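Local coordinates for phosphoribosyl-glycinamide (GAR) synthetase (Cryptococcus neoformans var. grubii serotype A, PDB 7LVO), which catalyses, as the N-terminal GAR synthetase part of a bifunctional purine-biosynthesis enzyme, the ATP-dependent joining of glycine to 5-phosphoribosylamine, at residues A[37-49]-A[100-113]. Sequence-based numbering, arbitrary orientation.
Sequences DLSILLLGAGGRE and WAQKENIDLVVPGP
Leu41 and Val109 lie side by side and point the same way from neighbouring parallel strands. Leu41, whose CG is turned away from the backbone N (chi1 173°, with chi2 65°), brings CD2 to 4.1 Å from Val109 CG2 and also against the CB of Ala101, through which helix 95-104 packs on this face of the sheet. Its CB meets CG2 of Ile106, in the loop leading into strand 108-111, at 3.8 Å. Further along, Leu43 crosses Val109 at a slant, its CG reaching Val109 CG1, and Phe125 of helix 121-126 lies against the same valine. On the other face Leu42 and Val110 run alongside each other in the same direction, Leu42 CD2 pressing on Val110 CB at 3.5 Å; Ile40 meets Val110 at a slant, and Leu358 of helix 354-362 packs against Val110. In the four-stranded parallel sheet of the GARS N domain, whose order 3-2-1-4 marks a Rossmann-like alpha/beta arrangement, 38-44 is an inner strand and 108-111 an edge strand. Their ladder includes nearly straight bonds from Leu41 N to Leu108 O (2.8 Å) and from Val110 N to Leu41 O. At its start the Asp107 carboxylate serves as acceptor for Ser39 N, OD2 being met at 2.9 Å on its anti side, while Ser39 O still receives the backbone N of Asp107. At the opposite end Gly112 O lies over the face of the Arg48 guanidinium, near its centre and 3.4 Å from CZ. Arg48 NH1 forms a salt bridge with Glu49 OE2 (2.8 Å), NE bonds to Phe336 O, and the two bonds probably limit how the group can turn. A water donates to both Glu49 OE2 and Val110 O, linking the first turn of helix 47-56 to the C-terminal part of strand 108-111.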
loop_
_atom_site.group_PDB
_atom_site.type_symbol
_atom_site.label_atom_id
_atom_site.label_comp_id
_atom_site.label_asym_id
_atom_site.label_seq_id
_atom_site.Cartn_x
_atom_site.Cartn_y
_atom_site.Cartn_z
ATOM N N ASP A 37 0.043 24.140 14.030
ATOM C CA ASP A 37 -1.402 24.077 13.815
ATOM C C ASP A 37 -1.666 23.650 12.375
ATOM O O ASP A 37 -2.453 24.256 11.647
ATOM C CB ASP A 37 -2.069 25.415 14.135
ATOM C CG ASP A 37 -1.485 26.564 13.339
ATOM O OD1 ASP A 37 -0.294 26.493 12.972
ATOM O OD2 ASP A 37 -2.219 27.537 13.079
ATOM N N LEU A 38 -1.008 22.573 11.960
ATOM C CA LEU A 38 -1.023 22.167 10.567
ATOM C C LEU A 38 -2.386 21.621 10.152
ATOM O O LEU A 38 -3.147 21.092 10.966
ATOM C CB LEU A 38 0.046 21.109 10.325
ATOM C CG LEU A 38 1.491 21.561 10.531
ATOM C CD1 LEU A 38 2.418 20.357 10.555
ATOM C CD2 LEU A 38 1.901 22.539 9.446
ATOM N N SER A 39 -2.684 21.762 8.864
ATOM C CA SER A 39 -3.850 21.160 8.232
ATOM C C SER A 39 -3.345 20.170 7.193
ATOM O O SER A 39 -2.611 20.556 6.278
ATOM C CB SER A 39 -4.736 22.222 7.578
ATOM O OG SER A 39 -5.275 23.091 8.553
ATOM N N ILE A 40 -3.722 18.900 7.347
ATOM C CA ILE A 40 -3.289 17.824 6.464
ATOM C C ILE A 40 -4.502 17.261 5.741
ATOM O O ILE A 40 -5.561 17.057 6.343
ATOM C CB ILE A 40 -2.559 16.710 7.246
ATOM C CG1 ILE A 40 -1.255 17.246 7.843
ATOM C CG2 ILE A 40 -2.283 15.519 6.339
ATOM C CD1 ILE A 40 -0.595 16.298 8.827
ATOM N N LEU A 41 -4.347 17.009 4.450
ATOM C CA LEU A 41 -5.412 16.487 3.602
ATOM C C LEU A 41 -5.053 15.073 3.177
ATOM O O LEU A 41 -4.043 14.864 2.485
ATOM C CB LEU A 41 -5.613 17.376 2.377
ATOM C CG LEU A 41 -6.588 16.880 1.315
ATOM C CD1 LEU A 41 -8.008 16.807 1.862
ATOM C CD2 LEU A 41 -6.525 17.785 0.092
ATOM N N LEU A 42 -5.873 14.108 3.598
ATOM C CA LEU A 42 -5.707 12.713 3.211
ATOM C C LEU A 42 -6.653 12.402 2.061
ATOM O O LEU A 42 -7.866 12.615 2.181
ATOM C CB LEU A 42 -5.986 11.782 4.391
ATOM C CG LEU A 42 -5.145 11.976 5.640
ATOM C CD1 LEU A 42 -5.444 10.877 6.652
ATOM C CD2 LEU A 42 -3.658 11.994 5.313
ATOM N N LEU A 43 -6.102 11.902 0.956
ATOM C CA LEU A 43 -6.894 11.441 -0.176
ATOM C C LEU A 43 -7.084 9.928 -0.052
ATOM O O LEU A 43 -6.105 9.179 0.033
ATOM C CB LEU A 43 -6.225 11.784 -1.497
ATOM C CG LEU A 43 -5.776 13.232 -1.712
ATOM C CD1 LEU A 43 -5.257 13.393 -3.140
ATOM C CD2 LEU A 43 -6.879 14.222 -1.433
ATOM N N GLY A 44 -8.337 9.486 -0.041
ATOM C CA GLY A 44 -8.630 8.066 0.042
ATOM C C GLY A 44 -9.748 7.754 1.014
ATOM O O GLY A 44 -10.271 8.655 1.677
ATOM N N ALA A 45 -10.121 6.472 1.116
ATOM C CA ALA A 45 -11.219 6.077 1.989
ATOM C C ALA A 45 -11.040 4.659 2.516
ATOM O O ALA A 45 -12.027 4.000 2.860
ATOM C CB ALA A 45 -12.560 6.181 1.255
ATOM N N GLY A 46 -9.794 4.184 2.601
ATOM C CA GLY A 46 -9.504 2.857 3.084
ATOM C C GLY A 46 -8.983 2.858 4.509
ATOM O O GLY A 46 -8.868 3.888 5.158
ATOM N N GLY A 47 -8.658 1.652 4.985
ATOM C CA GLY A 47 -8.160 1.510 6.338
ATOM C C GLY A 47 -6.795 2.126 6.528
ATOM O O GLY A 47 -6.436 2.498 7.649
ATOM N N ARG A 48 -6.014 2.217 5.451
ATOM C CA ARG A 48 -4.757 2.952 5.498
ATOM C C ARG A 48 -4.992 4.403 5.893
ATOM O O ARG A 48 -4.228 4.968 6.682
ATOM C CB ARG A 48 -4.059 2.868 4.147
ATOM C CG ARG A 48 -2.767 3.678 4.057
ATOM C CD ARG A 48 -2.663 4.403 2.718
ATOM N NE ARG A 48 -2.655 3.498 1.578
ATOM C CZ ARG A 48 -3.684 3.288 0.766
ATOM N NH1 ARG A 48 -4.834 3.914 0.931
ATOM N NH2 ARG A 48 -3.550 2.430 -0.240
ATOM N N GLU A 49 -6.050 5.022 5.358
ATOM C CA GLU A 49 -6.342 6.412 5.700
ATOM C C GLU A 49 -6.729 6.542 7.167
ATOM O O GLU A 49 -6.213 7.408 7.883
ATOM C CB GLU A 49 -7.446 6.952 4.800
ATOM C CG GLU A 49 -6.971 7.376 3.420
ATOM C CD GLU A 49 -6.411 6.231 2.616
ATOM O OE1 GLU A 49 -7.093 5.194 2.471
ATOM O OE2 GLU A 49 -5.280 6.350 2.131
ATOM N N TRP A 100 -9.890 23.471 -3.702
ATOM C CA TRP A 100 -10.355 23.402 -2.321
ATOM C C TRP A 100 -9.183 23.522 -1.349
ATOM O O TRP A 100 -9.214 24.329 -0.414
ATOM C CB TRP A 100 -11.115 22.093 -2.092
ATOM C CG TRP A 100 -11.774 22.001 -0.756
ATOM C CD1 TRP A 100 -13.064 22.324 -0.458
ATOM C CD2 TRP A 100 -11.183 21.555 0.471
ATOM N NE1 TRP A 100 -13.312 22.109 0.871
ATOM C CE2 TRP A 100 -12.178 21.632 1.465
ATOM C CE3 TRP A 100 -9.916 21.088 0.823
ATOM C CZ2 TRP A 100 -11.942 21.270 2.789
ATOM C CZ3 TRP A 100 -9.683 20.729 2.137
ATOM C CH2 TRP A 100 -10.687 20.822 3.104
ATOM N N ALA A 101 -8.139 22.716 -1.551
ATOM C CA ALA A 101 -6.995 22.756 -0.651
ATOM C C ALA A 101 -6.374 24.150 -0.606
ATOM O O ALA A 101 -5.994 24.634 0.466
ATOM C CB ALA A 101 -5.951 21.728 -1.079
ATOM N N GLN A 102 -6.277 24.814 -1.758
ATOM C CA GLN A 102 -5.683 26.148 -1.796
ATOM C C GLN A 102 -6.479 27.131 -0.951
ATOM O O GLN A 102 -5.900 27.918 -0.192
ATOM C CB GLN A 102 -5.592 26.634 -3.242
ATOM C CG GLN A 102 -4.829 27.930 -3.415
ATOM C CD GLN A 102 -4.690 28.335 -4.871
ATOM O OE1 GLN A 102 -5.274 27.717 -5.760
ATOM N NE2 GLN A 102 -3.907 29.381 -5.122
ATOM N N LYS A 103 -7.808 27.105 -1.068
ATOM C CA LYS A 103 -8.640 28.017 -0.292
ATOM C C LYS A 103 -8.647 27.679 1.193
ATOM O O LYS A 103 -8.938 28.555 2.014
ATOM C CB LYS A 103 -10.073 28.002 -0.828
ATOM C CG LYS A 103 -10.211 28.466 -2.274
ATOM C CD LYS A 103 -9.791 29.923 -2.439
ATOM C CE LYS A 103 -10.055 30.423 -3.854
ATOM N NZ LYS A 103 -9.291 29.654 -4.880
ATOM N N GLU A 104 -8.331 26.438 1.559
ATOM C CA GLU A 104 -8.334 26.009 2.950
ATOM C C GLU A 104 -6.955 26.072 3.592
ATOM O O GLU A 104 -6.813 25.696 4.760
ATOM C CB GLU A 104 -8.885 24.581 3.058
ATOM C CG GLU A 104 -10.289 24.415 2.505
ATOM C CD GLU A 104 -11.348 25.037 3.400
ATOM O OE1 GLU A 104 -11.038 25.365 4.566
ATOM O OE2 GLU A 104 -12.500 25.183 2.938
ATOM N N ASN A 105 -5.941 26.526 2.859
ATOM C CA ASN A 105 -4.581 26.641 3.387
ATOM C C ASN A 105 -4.087 25.302 3.934
ATOM O O ASN A 105 -3.591 25.204 5.059
ATOM C CB ASN A 105 -4.504 27.731 4.459
ATOM C CG ASN A 105 -4.633 29.123 3.877
ATOM O OD1 ASN A 105 -5.567 29.858 4.197
ATOM N ND2 ASN A 105 -3.693 29.489 3.014
ATOM N N ILE A 106 -4.226 24.262 3.116
ATOM C CA ILE A 106 -3.717 22.948 3.484
ATOM C C ILE A 106 -2.196 22.978 3.440
ATOM O O ILE A 106 -1.598 23.469 2.475
ATOM C CB ILE A 106 -4.279 21.868 2.549
ATOM C CG1 ILE A 106 -5.793 21.753 2.722
ATOM C CG2 ILE A 106 -3.593 20.526 2.809
ATOM C CD1 ILE A 106 -6.241 21.337 4.108
ATOM N N ASP A 107 -1.562 22.450 4.488
ATOM C CA ASP A 107 -0.115 22.455 4.594
ATOM C C ASP A 107 0.530 21.197 4.049
ATOM O O ASP A 107 1.743 21.198 3.807
ATOM C CB ASP A 107 0.298 22.625 6.060
ATOM C CG ASP A 107 -0.250 23.900 6.675
ATOM O OD1 ASP A 107 0.054 24.994 6.146
ATOM O OD2 ASP A 107 -0.992 23.799 7.679
ATOM N N LEU A 108 -0.239 20.129 3.845
ATOM C CA LEU A 108 0.329 18.869 3.382
ATOM C C LEU A 108 -0.786 17.975 2.860
ATOM O O LEU A 108 -1.863 17.917 3.449
ATOM C CB LEU A 108 1.088 18.157 4.510
ATOM C CG LEU A 108 1.684 16.790 4.172
ATOM C CD1 LEU A 108 2.815 16.928 3.171
ATOM C CD2 LEU A 108 2.151 16.082 5.436
ATOM N N VAL A 109 -0.509 17.281 1.760
ATOM C CA VAL A 109 -1.432 16.334 1.149
ATOM C C VAL A 109 -0.760 14.969 1.133
ATOM O O VAL A 109 0.394 14.843 0.695
ATOM C CB VAL A 109 -1.831 16.759 -0.275
ATOM C CG1 VAL A 109 -2.758 15.729 -0.902
ATOM C CG2 VAL A 109 -2.483 18.126 -0.258
ATOM N N VAL A 110 -1.470 13.956 1.627
ATOM C CA VAL A 110 -0.968 12.588 1.668
ATOM C C VAL A 110 -1.877 11.705 0.818
ATOM O O VAL A 110 -2.896 11.206 1.319
ATOM C CB VAL A 110 -0.885 12.067 3.111
ATOM C CG1 VAL A 110 -0.280 10.667 3.146
ATOM C CG2 VAL A 110 -0.096 13.028 3.983
ATOM N N PRO A 111 -1.573 11.506 -0.466
ATOM C CA PRO A 111 -2.378 10.580 -1.275
ATOM C C PRO A 111 -2.162 9.140 -0.830
ATOM O O PRO A 111 -1.026 8.693 -0.641
ATOM C CB PRO A 111 -1.874 10.813 -2.704
ATOM C CG PRO A 111 -1.178 12.163 -2.660
ATOM C CD PRO A 111 -0.589 12.243 -1.276
ATOM N N GLY A 112 -3.263 8.411 -0.675
ATOM C CA GLY A 112 -3.201 7.023 -0.279
ATOM C C GLY A 112 -3.232 6.069 -1.456
ATOM O O GLY A 112 -2.311 5.276 -1.665
ATOM N N PRO A 113 -4.299 6.126 -2.248
ATOM C CA PRO A 113 -4.424 5.207 -3.386
ATOM C C PRO A 113 -3.330 5.434 -4.424
ATOM O O PRO A 113 -2.594 6.428 -4.415
ATOM C CB PRO A 113 -5.812 5.521 -3.958
ATOM C CG PRO A 113 -6.553 6.196 -2.836
ATOM C CD PRO A 113 -5.503 6.959 -2.067
HETATM O O HOH W 1 -3.840 8.850 2.882
#